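Local coordinates for FdtA domain-containing protein (Helicobacter canadensis MIT 98-5491, PDB 7N67) that probably catalyses the 3,4-ketoisomerisation of a dTDP-linked keto sugar on the biosynthetic route to an unusual formylated sugar, at residues Ile49-Lys54 with Glu77-Met82; Tyr57-Thr62 with Ala126-Leu131; Ser86-Leu91 with Met119-Tyr124. All coordinates share one frame; numbering follows the deposited sequence. Where two conformers were deposited one is given.

Contact 1. Residues Ile49-Lys54 with Glu77-Met82; sequences IPFEIK and EQVLIM
Phe51 and Val79 form the tight part of this contact. The Phe51 ring reaches Val79 with CE2, 3.8 Å from Val79 CG2, and the two side chains meet at a slant. Val79 N lies in the plane of the ring at its edge, so the rim of the ring abuts the strand backbone. Glu77 O lies over one ring face. The opposite face is taken by Ile49 of the same loop, whose CG2 sits 3.4 Å above the ring plane near the rim. Phe51 CG stands between its own backbone N and carbonyl carbon (chi1 53°), and this turns the ring toward the strand. Ile49 adds a lighter touch, with CD1 4.1 Å from Val79 CG1. Pro50 is the centre of an inverse gamma turn, closed by a weak bond of 3.0 Å from Phe51 N to Ile49 O. The turn places Ile49 CG2 over the Phe51 ring.

The side near Pro50 and Glu77 is looser and more exposed. The Glu77 chain runs past the Phe51 ring in the opposite direction, with CB 4.0 Å from Phe51 CD2. No direct hydrogen bond joins the two segments. A water spans them instead, donating to Pro50 O at 3.1 Å and to Glu77 OE2 at 2.7 Å. Phe110 of strand 107-111 also packs on Pro50, Phe51 and Glu77. The arrangement is that of a connecting loop folded over one face of a beta sheet, here strand 78-84 of the larger sheet in a cupin-like fold.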
loop_
_atom_site.group_PDB
_atom_site.type_symbol
_atom_site.label_atom_id
_atom_site.label_comp_id
_atom_site.label_asym_id
_atom_site.label_seq_id
_atom_site.Cartn_x
_atom_site.Cartn_y
_atom_site.Cartn_z
ATOM N N ILE B 49 -13.080 -0.583 -21.754
ATOM C CA ILE B 49 -13.229 -2.059 -21.591
ATOM C C ILE B 49 -14.002 -2.565 -22.795
ATOM O O ILE B 49 -15.161 -2.196 -22.959
ATOM C CB ILE B 49 -14.002 -2.411 -20.306
ATOM C CG1 ILE B 49 -13.436 -1.705 -19.074
ATOM C CG2 ILE B 49 -14.069 -3.919 -20.118
ATOM C CD1 ILE B 49 -11.960 -1.918 -18.879
ATOM N N PRO B 50 -13.419 -3.440 -23.641
ATOM C CA PRO B 50 -14.084 -3.886 -24.867
ATOM C C PRO B 50 -14.985 -5.114 -24.641
ATOM O O PRO B 50 -14.948 -6.037 -25.424
ATOM C CB PRO B 50 -12.875 -4.170 -25.765
ATOM C CG PRO B 50 -11.882 -4.791 -24.798
ATOM C CD PRO B 50 -12.066 -3.999 -23.512
ATOM N N PHE B 51 -15.767 -5.087 -23.567
ATOM C CA PHE B 51 -16.861 -6.041 -23.275
ATOM C C PHE B 51 -17.740 -5.428 -22.183
ATOM O O PHE B 51 -17.439 -4.306 -21.724
ATOM C CB PHE B 51 -16.302 -7.408 -22.885
ATOM C CG PHE B 51 -15.298 -7.387 -21.762
ATOM C CD1 PHE B 51 -15.700 -7.207 -20.448
ATOM C CD2 PHE B 51 -13.944 -7.592 -22.013
ATOM C CE1 PHE B 51 -14.771 -7.220 -19.415
ATOM C CE2 PHE B 51 -13.018 -7.597 -20.978
ATOM C CZ PHE B 51 -13.434 -7.415 -19.680
ATOM N N GLU B 52 -18.808 -6.122 -21.800
ATOM C CA GLU B 52 -19.726 -5.660 -20.737
ATOM C C GLU B 52 -19.332 -6.323 -19.429
ATOM O O GLU B 52 -19.439 -7.573 -19.356
ATOM C CB GLU B 52 -21.172 -6.012 -21.070
ATOM C CG GLU B 52 -21.733 -5.172 -22.191
ATOM C CD GLU B 52 -23.212 -5.401 -22.409
ATOM O OE1 GLU B 52 -23.858 -4.469 -22.884
ATOM O OE2 GLU B 52 -23.712 -6.501 -22.077
ATOM N N ILE B 53 -18.948 -5.513 -18.435
ATOM C CA ILE B 53 -18.588 -6.025 -17.086
ATOM C C ILE B 53 -19.854 -6.671 -16.519
ATOM O O ILE B 53 -20.906 -6.004 -16.473
ATOM C CB ILE B 53 -18.002 -4.927 -16.173
ATOM C CG1 ILE B 53 -16.782 -4.227 -16.783
ATOM C CG2 ILE B 53 -17.643 -5.506 -14.821
ATOM C CD1 ILE B 53 -16.578 -2.813 -16.288
ATOM N N LYS B 54 -19.767 -7.949 -16.185
ATOM C CA LYS B 54 -20.812 -8.709 -15.466
ATOM C C LYS B 54 -20.333 -9.015 -14.046
ATOM O O LYS B 54 -21.173 -9.269 -13.160
ATOM C CB LYS B 54 -21.090 -10.000 -16.233
ATOM C CG LYS B 54 -21.575 -9.795 -17.663
ATOM C CD LYS B 54 -23.084 -9.871 -17.813
ATOM C CE LYS B 54 -23.572 -9.231 -19.094
ATOM N NZ LYS B 54 -24.985 -8.800 -18.978
ATOM N N GLU B 77 -13.440 -13.285 -21.301
ATOM C CA GLU B 77 -12.436 -12.219 -21.559
ATOM C C GLU B 77 -12.269 -11.464 -20.240
ATOM O O GLU B 77 -13.254 -11.396 -19.489
ATOM C CB GLU B 77 -12.858 -11.339 -22.735
ATOM C CG GLU B 77 -12.946 -12.078 -24.056
ATOM C CD GLU B 77 -13.148 -11.200 -25.283
ATOM O OE1 GLU B 77 -12.733 -11.617 -26.372
ATOM O OE2 GLU B 77 -13.724 -10.108 -25.162
ATOM N N GLN B 78 -11.055 -11.021 -19.911
ATOM C CA GLN B 78 -10.758 -10.309 -18.638
ATOM C C GLN B 78 -9.916 -9.068 -18.945
ATOM O O GLN B 78 -9.231 -9.065 -19.986
ATOM C CB GLN B 78 -10.025 -11.220 -17.656
ATOM C CG GLN B 78 -10.883 -12.342 -17.078
ATOM C CD GLN B 78 -10.136 -13.059 -15.980
ATOM O OE1 GLN B 78 -8.921 -12.964 -15.881
ATOM N NE2 GLN B 78 -10.845 -13.770 -15.125
ATOM N N VAL B 79 -9.977 -8.056 -18.070
ATOM C CA VAL B 79 -8.992 -6.934 -18.023
ATOM C C VAL B 79 -8.386 -6.868 -16.614
ATOM O O VAL B 79 -9.152 -6.722 -15.653
ATOM C CB VAL B 79 -9.634 -5.601 -18.436
ATOM C CG1 VAL B 79 -8.774 -4.409 -18.044
ATOM C CG2 VAL B 79 -9.926 -5.570 -19.919
ATOM N N LEU B 80 -7.056 -6.947 -16.527
ATOM C CA LEU B 80 -6.279 -6.991 -15.256
ATOM C C LEU B 80 -5.703 -5.607 -14.981
ATOM O O LEU B 80 -5.198 -4.983 -15.921
ATOM C CB LEU B 80 -5.146 -8.013 -15.386
ATOM C CG LEU B 80 -5.495 -9.441 -14.994
ATOM C CD1 LEU B 80 -6.583 -9.998 -15.887
ATOM C CD2 LEU B 80 -4.252 -10.313 -15.028
ATOM N N ILE B 81 -5.794 -5.155 -13.738
ATOM C CA ILE B 81 -5.197 -3.873 -13.266
ATOM C C ILE B 81 -4.556 -4.114 -11.898
ATOM O O ILE B 81 -5.283 -4.544 -10.995
ATOM C CB ILE B 81 -6.292 -2.806 -13.199
ATOM C CG1 ILE B 81 -7.036 -2.728 -14.536
ATOM C CG2 ILE B 81 -5.693 -1.475 -12.776
ATOM C CD1 ILE B 81 -8.281 -1.899 -14.508
ATOM N N MET B 82 -3.241 -3.912 -11.776
ATOM C CA MET B 82 -2.556 -3.875 -10.452
ATOM C C MET B 82 -2.854 -2.537 -9.788
ATOM O O MET B 82 -2.224 -1.538 -10.161
ATOM C CB MET B 82 -1.037 -4.023 -10.565
ATOM C CG MET B 82 -0.621 -5.405 -10.992
ATOM S SD MET B 82 -1.288 -6.693 -9.911
ATOM C CE MET B 82 -0.365 -6.351 -8.416
HETATM O O HOH W 1 -13.027 -8.090 -26.742
#

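Contact 2. Residues Tyr57-Thr62 with Ala126-Leu131; sequences YYIYDT and AKLLVL. With TYD (thymidine-5'-diphosphate), chain E.
Two neighbouring antiparallel strands of the larger sheet meet here, and one of their faces lines the dTDP pocket. Strands 57-60 and 127-131 run 168° apart. Tyr57 and Val130 are a hydrogen-bonded pair: Tyr57 N donates to Val130 O at 3.0 Å, and Val130 N donates to Tyr57 O at 2.7 Å. Ile59 and Leu128 form the next such pair, with Ile59 N 2.9 Å from Leu128 O and Leu128 N returning a bond to Ile59 O. Between them, Tyr58 faces Leu129 in a non-hydrogen-bonded pair.

Tyr57, Ile59, Leu128 and Val130 share the pocket face. The Tyr57 ring is sandwiched. Val130 CB lies 3.8 Å from the ring centroid and only 9° off its normal, a CH-pi contact. The thymine methyl C5M of the thymidine-5'-diphosphate sits over the centre of the opposite face, 3.4 Å above the plane. With chi1 at 69°, CG of Tyr57 lies between N and the carbonyl carbon, which holds the ring over Val130. Gln78 NE2 bonds to the Tyr57 hydroxyl.

This is the base end of the nucleotide site in a cupin-like ketoisomerase. Toward the diphosphate, Ile59 CD1 comes within 3.6 Å of O1B of the ligand. The same methyl packs on Leu128 CD2 at 4.0 Å, the two side chains lying side by side. Strand 57-60 also pairs with a strand of the second subunit, so the sheet continues across that interface.

Beyond the paired strands, Thr62 OG1 donates to Ala126 O at 2.5 Å, a length so short that its exact value is doubtful. Water joins Asp61 N to Lys127 NZ, the latter weakly. Lys127 NZ also bonds to Gly125 O and forms salt bridges to Asp84 and to Asp84 of the second subunit.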
loop_
_atom_site.group_PDB
_atom_site.type_symbol
_atom_site.label_atom_id
_atom_site.label_comp_id
_atom_site.label_asym_id
_atom_site.label_seq_id
_atom_site.Cartn_x
_atom_site.Cartn_y
_atom_site.Cartn_z
ATOM N N TYR B 57 -13.514 -8.915 -9.656
ATOM C CA TYR B 57 -12.889 -9.565 -8.482
ATOM C C TYR B 57 -11.523 -8.899 -8.230
ATOM O O TYR B 57 -10.870 -8.326 -9.162
ATOM C CB TYR B 57 -12.959 -11.089 -8.650
ATOM C CG TYR B 57 -12.126 -11.768 -9.717
ATOM C CD1 TYR B 57 -10.830 -12.169 -9.462
ATOM C CD2 TYR B 57 -12.660 -12.131 -10.944
ATOM C CE1 TYR B 57 -10.069 -12.856 -10.398
ATOM C CE2 TYR B 57 -11.914 -12.808 -11.903
ATOM C CZ TYR B 57 -10.611 -13.192 -11.623
ATOM O OH TYR B 57 -9.837 -13.873 -12.532
ATOM N N TYR B 58 -11.148 -8.898 -6.959
ATOM C CA TYR B 58 -9.859 -8.366 -6.482
ATOM C C TYR B 58 -9.197 -9.361 -5.525
ATOM O O TYR B 58 -9.883 -10.082 -4.756
ATOM C CB TYR B 58 -10.010 -6.975 -5.862
ATOM C CG TYR B 58 -11.101 -6.789 -4.843
ATOM C CD1 TYR B 58 -10.804 -6.682 -3.497
ATOM C CD2 TYR B 58 -12.417 -6.637 -5.229
ATOM C CE1 TYR B 58 -11.787 -6.470 -2.543
ATOM C CE2 TYR B 58 -13.415 -6.423 -4.292
ATOM C CZ TYR B 58 -13.099 -6.331 -2.949
ATOM O OH TYR B 58 -14.089 -6.103 -2.045
ATOM N N ILE B 59 -7.866 -9.408 -5.626
ATOM C CA ILE B 59 -6.977 -10.303 -4.838
ATOM C C ILE B 59 -6.064 -9.430 -3.978
ATOM O O ILE B 59 -5.490 -8.443 -4.496
ATOM C CB ILE B 59 -6.218 -11.218 -5.814
ATOM C CG1 ILE B 59 -7.195 -12.122 -6.573
ATOM C CG2 ILE B 59 -5.174 -12.032 -5.080
ATOM C CD1 ILE B 59 -6.897 -12.262 -8.035
ATOM N N TYR B 60 -5.937 -9.758 -2.699
ATOM C CA TYR B 60 -5.012 -9.047 -1.775
ATOM C C TYR B 60 -4.378 -10.049 -0.819
ATOM O O TYR B 60 -4.691 -11.223 -0.961
ATOM C CB TYR B 60 -5.749 -7.919 -1.062
ATOM C CG TYR B 60 -6.987 -8.353 -0.329
ATOM C CD1 TYR B 60 -6.974 -8.542 1.039
ATOM C CD2 TYR B 60 -8.189 -8.544 -1.001
ATOM C CE1 TYR B 60 -8.118 -8.913 1.723
ATOM C CE2 TYR B 60 -9.342 -8.903 -0.326
ATOM C CZ TYR B 60 -9.310 -9.077 1.044
ATOM O OH TYR B 60 -10.438 -9.436 1.730
ATOM N N ASP B 61 -3.500 -9.589 0.080
ATOM C CA ASP B 61 -2.650 -10.439 0.954
ATOM C C ASP B 61 -1.871 -11.418 0.078
ATOM O O ASP B 61 -1.749 -12.592 0.447
ATOM C CB ASP B 61 -3.486 -11.124 2.035
ATOM C CG ASP B 61 -3.942 -10.151 3.106
ATOM O OD1 ASP B 61 -3.242 -9.125 3.299
ATOM O OD2 ASP B 61 -4.981 -10.418 3.747
ATOM N N THR B 62 -1.322 -10.932 -1.031
ATOM C CA THR B 62 -0.426 -11.708 -1.916
ATOM C C THR B 62 0.994 -11.736 -1.341
ATOM O O THR B 62 1.359 -10.811 -0.575
ATOM C CB THR B 62 -0.403 -11.124 -3.328
ATOM O OG1 THR B 62 -0.225 -9.721 -3.167
ATOM C CG2 THR B 62 -1.666 -11.432 -4.092
ATOM N N ALA B 126 0.418 -6.932 -2.498
ATOM C CA ALA B 126 -0.001 -6.409 -3.818
ATOM C C ALA B 126 -1.460 -6.803 -4.085
ATOM O O ALA B 126 -1.875 -7.916 -3.687
ATOM C CB ALA B 126 0.888 -6.928 -4.916
ATOM N N LYS B 127 -2.191 -5.919 -4.765
ATOM C CA LYS B 127 -3.646 -6.023 -4.995
ATOM C C LYS B 127 -3.898 -5.962 -6.495
ATOM O O LYS B 127 -3.328 -5.055 -7.156
ATOM C CB LYS B 127 -4.334 -4.897 -4.230
ATOM C CG LYS B 127 -3.857 -4.806 -2.793
ATOM C CD LYS B 127 -4.663 -3.868 -1.905
ATOM C CE LYS B 127 -4.109 -3.797 -0.490
ATOM N NZ LYS B 127 -2.639 -3.566 -0.503
ATOM N N LEU B 128 -4.672 -6.926 -6.999
ATOM C CA LEU B 128 -5.028 -7.039 -8.430
ATOM C C LEU B 128 -6.537 -6.887 -8.556
ATOM O O LEU B 128 -7.261 -7.539 -7.769
ATOM C CB LEU B 128 -4.574 -8.405 -8.926
ATOM C CG LEU B 128 -5.032 -8.796 -10.330
ATOM C CD1 LEU B 128 -4.403 -7.888 -11.375
ATOM C CD2 LEU B 128 -4.679 -10.247 -10.614
ATOM N N LEU B 129 -6.983 -6.021 -9.468
ATOM C CA LEU B 129 -8.412 -5.888 -9.846
ATOM C C LEU B 129 -8.608 -6.587 -11.184
ATOM O O LEU B 129 -7.727 -6.434 -12.054
ATOM C CB LEU B 129 -8.775 -4.402 -9.935
ATOM C CG LEU B 129 -10.200 -4.114 -10.394
ATOM C CD1 LEU B 129 -11.223 -4.646 -9.395
ATOM C CD2 LEU B 129 -10.381 -2.623 -10.626
ATOM N N VAL B 130 -9.701 -7.337 -11.334
ATOM C CA VAL B 130 -10.039 -8.043 -12.608
ATOM C C VAL B 130 -11.470 -7.680 -13.012
ATOM O O VAL B 130 -12.412 -7.946 -12.235
ATOM C CB VAL B 130 -9.858 -9.570 -12.492
ATOM C CG1 VAL B 130 -10.156 -10.272 -13.812
ATOM C CG2 VAL B 130 -8.460 -9.938 -12.020
ATOM N N LEU B 131 -11.608 -7.069 -14.177
ATOM C CA LEU B 131 -12.911 -6.823 -14.841
ATOM C C LEU B 131 -13.176 -8.030 -15.740
ATOM O O LEU B 131 -12.314 -8.305 -16.610
ATOM C CB LEU B 131 -12.797 -5.528 -15.652
ATOM C CG LEU B 131 -12.946 -4.205 -14.885
ATOM C CD1 LEU B 131 -12.623 -4.330 -13.410
ATOM C CD2 LEU B 131 -12.081 -3.132 -15.507
HETATM P PA TYD E . -8.637 -19.043 -7.953
HETATM O O1A TYD E . -9.122 -19.402 -9.313
HETATM O O2A TYD E . -7.866 -20.056 -7.176
HETATM O O3A TYD E . -7.841 -17.661 -8.026
HETATM P PB TYD E . -6.667 -17.087 -8.946
HETATM O O1B TYD E . -6.268 -15.759 -8.305
HETATM O O2B TYD E . -5.585 -18.140 -8.854
HETATM O O3B TYD E . -7.195 -16.915 -10.341
HETATM O "O5'" TYD E . -9.866 -18.565 -7.049
HETATM C "C5'" TYD E . -9.769 -18.790 -5.629
HETATM C "C4'" TYD E . -11.128 -19.217 -5.143
HETATM O "O4'" TYD E . -12.080 -18.170 -5.440
HETATM C "C3'" TYD E . -11.651 -20.500 -5.790
HETATM O "O3'" TYD E . -12.219 -21.354 -4.808
HETATM C "C2'" TYD E . -12.721 -20.001 -6.747
HETATM C "C1'" TYD E . -13.219 -18.733 -6.065
HETATM N N1 TYD E . -13.780 -17.730 -6.998
HETATM C C2 TYD E . -15.119 -17.411 -6.882
HETATM O O2 TYD E . -15.850 -17.914 -6.037
HETATM N N3 TYD E . -15.570 -16.498 -7.805
HETATM C C4 TYD E . -14.835 -15.873 -8.798
HETATM O O4 TYD E . -15.383 -15.061 -9.556
HETATM C C5 TYD E . -13.440 -16.239 -8.853
HETATM C C5M TYD E . -12.571 -15.601 -9.898
HETATM C C6 TYD E . -12.987 -17.142 -7.969
HETATM O O HOH W 2 -2.854 -6.732 0.519
#

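Contact 3. Residues Ser86-Leu91 with Met119-Tyr124; sequences SCEIVL and MRNFSY
Glu88 and Arg120 reach each other by different first torsions. In Glu88, CG is anti to the backbone N (chi1 -171°), and the chain is extended beyond it. In Arg120, CG lies between N and the carbonyl carbon (chi1 47°), and this leans the chain toward Glu88 and Val90 of the neighbouring strand. The two side chains then lie alongside each other, their carboxylate and guanidinium planes 87° apart. Glu88 OE1 and Arg120 NH2 make a salt bridge of 2.8 Å, though the hydrogen bond is weak because its angle is poor. Ser99 OG gives OE1 a second partner. Asn121 ND2 donates to Glu88 OE2 at 2.8 Å, with the oxygen in the amide plane. Val90 CG2 lies over the guanidinium face, 3.4 Å from Arg120 CZ.

The backbones are joined by Glu88 N to Arg120 O at 2.7 Å and Arg120 N to Glu88 O at 2.9 Å. After Arg120 the strand ends, but the link resumes where Ser123 N meets Ser86 O at 2.9 Å. Ser123 OG accepts from Ser86 N, also at 2.9 Å.

On the buried side, Cys87 SG is 4.3 Å from the centroid of the Phe122 ring, at an oblique angle. Met119 CB packs against both Cys87 SG and Ile89 CD1. Strands 87-92 and 116-120 are thus antiparallel neighbours in the smaller of the two sheets of this cupin-like domain, with the loop after Arg120 carrying the contact on.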
loop_
_atom_site.group_PDB
_atom_site.type_symbol
_atom_site.label_atom_id
_atom_site.label_comp_id
_atom_site.label_asym_id
_atom_site.label_seq_id
_atom_site.Cartn_x
_atom_site.Cartn_y
_atom_site.Cartn_z
ATOM N N SER B 86 3.173 -4.725 -7.538
ATOM C CA SER B 86 3.556 -5.292 -8.846
ATOM C C SER B 86 3.239 -6.771 -8.845
ATOM O O SER B 86 3.278 -7.421 -7.759
ATOM C CB SER B 86 5.031 -5.088 -9.134
ATOM O OG SER B 86 5.848 -5.837 -8.232
ATOM N N CYS B 87 3.037 -7.305 -10.035
ATOM C CA CYS B 87 3.230 -8.748 -10.252
ATOM C C CYS B 87 3.623 -9.004 -11.703
ATOM O O CYS B 87 3.620 -8.058 -12.507
ATOM C CB CYS B 87 2.004 -9.521 -9.794
ATOM S SG CYS B 87 0.833 -9.865 -11.118
ATOM N N GLU B 88 4.044 -10.235 -11.976
ATOM C CA GLU B 88 4.417 -10.695 -13.327
ATOM C C GLU B 88 3.287 -11.573 -13.864
ATOM O O GLU B 88 3.129 -12.702 -13.363
ATOM C CB GLU B 88 5.754 -11.430 -13.278
ATOM C CG GLU B 88 6.282 -11.723 -14.661
ATOM C CD GLU B 88 7.529 -12.578 -14.673
ATOM O OE1 GLU B 88 7.817 -13.185 -15.729
ATOM O OE2 GLU B 88 8.197 -12.644 -13.621
ATOM N N ILE B 89 2.546 -11.072 -14.852
ATOM C CA ILE B 89 1.541 -11.884 -15.604
ATOM C C ILE B 89 2.291 -12.721 -16.633
ATOM O O ILE B 89 3.041 -12.128 -17.409
ATOM C CB ILE B 89 0.454 -11.031 -16.286
ATOM C CG1 ILE B 89 -0.113 -9.940 -15.371
ATOM C CG2 ILE B 89 -0.639 -11.942 -16.821
ATOM C CD1 ILE B 89 -0.615 -10.449 -14.053
ATOM N N VAL B 90 2.080 -14.040 -16.619
ATOM C CA VAL B 90 2.669 -14.993 -17.606
ATOM C C VAL B 90 1.526 -15.608 -18.417
ATOM O O VAL B 90 0.655 -16.280 -17.830
ATOM C CB VAL B 90 3.533 -16.089 -16.948
ATOM C CG1 VAL B 90 4.302 -16.880 -17.996
ATOM C CG2 VAL B 90 4.488 -15.524 -15.909
ATOM N N LEU B 91 1.595 -15.402 -19.729
ATOM C CA LEU B 91 0.546 -15.681 -20.735
ATOM C C LEU B 91 1.055 -16.764 -21.686
ATOM O O LEU B 91 2.209 -16.681 -22.162
ATOM C CB LEU B 91 0.258 -14.399 -21.516
ATOM C CG LEU B 91 -0.400 -13.269 -20.731
ATOM C CD1 LEU B 91 -0.805 -12.151 -21.683
ATOM C CD2 LEU B 91 -1.601 -13.778 -19.929
ATOM N N MET B 119 0.047 -15.508 -12.515
ATOM C CA MET B 119 0.488 -14.221 -11.963
ATOM C C MET B 119 1.398 -14.527 -10.779
ATOM O O MET B 119 0.931 -15.102 -9.793
ATOM C CB MET B 119 -0.685 -13.304 -11.579
ATOM C CG MET B 119 -1.963 -13.990 -11.114
ATOM S SD MET B 119 -3.027 -14.765 -12.396
ATOM C CE MET B 119 -3.783 -13.374 -13.236
ATOM N N ARG B 120 2.677 -14.193 -10.930
ATOM C CA ARG B 120 3.745 -14.554 -9.963
ATOM C C ARG B 120 4.577 -13.314 -9.608
ATOM O O ARG B 120 4.326 -12.227 -10.180
ATOM C CB ARG B 120 4.582 -15.678 -10.567
ATOM C CG ARG B 120 4.986 -15.437 -12.011
ATOM C CD ARG B 120 5.987 -16.470 -12.491
ATOM N NE ARG B 120 6.950 -15.882 -13.417
ATOM C CZ ARG B 120 7.452 -16.500 -14.488
ATOM N NH1 ARG B 120 7.064 -17.734 -14.796
ATOM N NH2 ARG B 120 8.329 -15.861 -15.249
ATOM N N ASN B 121 5.478 -13.459 -8.635
ATOM C CA ASN B 121 6.369 -12.366 -8.157
ATOM C C ASN B 121 5.511 -11.178 -7.708
ATOM O O ASN B 121 5.881 -10.030 -7.972
ATOM C CB ASN B 121 7.402 -12.018 -9.233
ATOM C CG ASN B 121 8.221 -13.235 -9.611
ATOM O OD1 ASN B 121 8.614 -14.000 -8.734
ATOM N ND2 ASN B 121 8.472 -13.434 -10.899
ATOM N N PHE B 122 4.373 -11.469 -7.082
ATOM C CA PHE B 122 3.530 -10.470 -6.400
ATOM C C PHE B 122 4.422 -9.777 -5.384
ATOM O O PHE B 122 5.054 -10.490 -4.615
ATOM C CB PHE B 122 2.357 -11.114 -5.664
ATOM C CG PHE B 122 1.134 -11.368 -6.503
ATOM C CD1 PHE B 122 0.732 -12.664 -6.798
ATOM C CD2 PHE B 122 0.369 -10.306 -6.970
ATOM C CE1 PHE B 122 -0.404 -12.890 -7.554
ATOM C CE2 PHE B 122 -0.760 -10.537 -7.734
ATOM C CZ PHE B 122 -1.145 -11.824 -8.024
ATOM N N SER B 123 4.445 -8.450 -5.353
ATOM C CA SER B 123 5.012 -7.726 -4.195
ATOM C C SER B 123 4.116 -8.015 -2.989
ATOM O O SER B 123 2.927 -8.293 -3.166
ATOM C CB SER B 123 5.181 -6.255 -4.452
ATOM O OG SER B 123 3.987 -5.676 -4.918
ATOM N N TYR B 124 4.678 -7.957 -1.796
ATOM C CA TYR B 124 3.985 -8.373 -0.562
ATOM C C TYR B 124 2.797 -7.430 -0.323
ATOM O O TYR B 124 2.975 -6.183 -0.264
ATOM C CB TYR B 124 4.975 -8.440 0.594
ATOM C CG TYR B 124 4.399 -9.080 1.819
ATOM C CD1 TYR B 124 4.586 -10.435 2.067
ATOM C CD2 TYR B 124 3.612 -8.343 2.686
ATOM C CE1 TYR B 124 4.031 -11.043 3.182
ATOM C CE2 TYR B 124 3.047 -8.933 3.802
ATOM C CZ TYR B 124 3.273 -10.278 4.050
ATOM O OH TYR B 124 2.724 -10.854 5.149
HETATM O O HOH W 3 6.404 -8.040 -9.826
#

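From the N terminus, contact 1 opens in the loop after strand 38-44 and closes at strand 78-84. Contact 2 opens on strand 55-60, between the two segments of contact 1, and closes much later at strand 127-132, so the two cross. They meet in the larger sheet, where strands 78-84 and 127-132 are neighbours. Contact 3 starts after contact 1 has closed and lies nested within the loop closed by contact 2. It joins strands 87-92 and 116-120 of the smaller sheet. Leu80 packs on Met119 and Ile89, where the two sheets face each other. Thr62 packs on Phe122, where two loops meet and join contact 2 to contact 3.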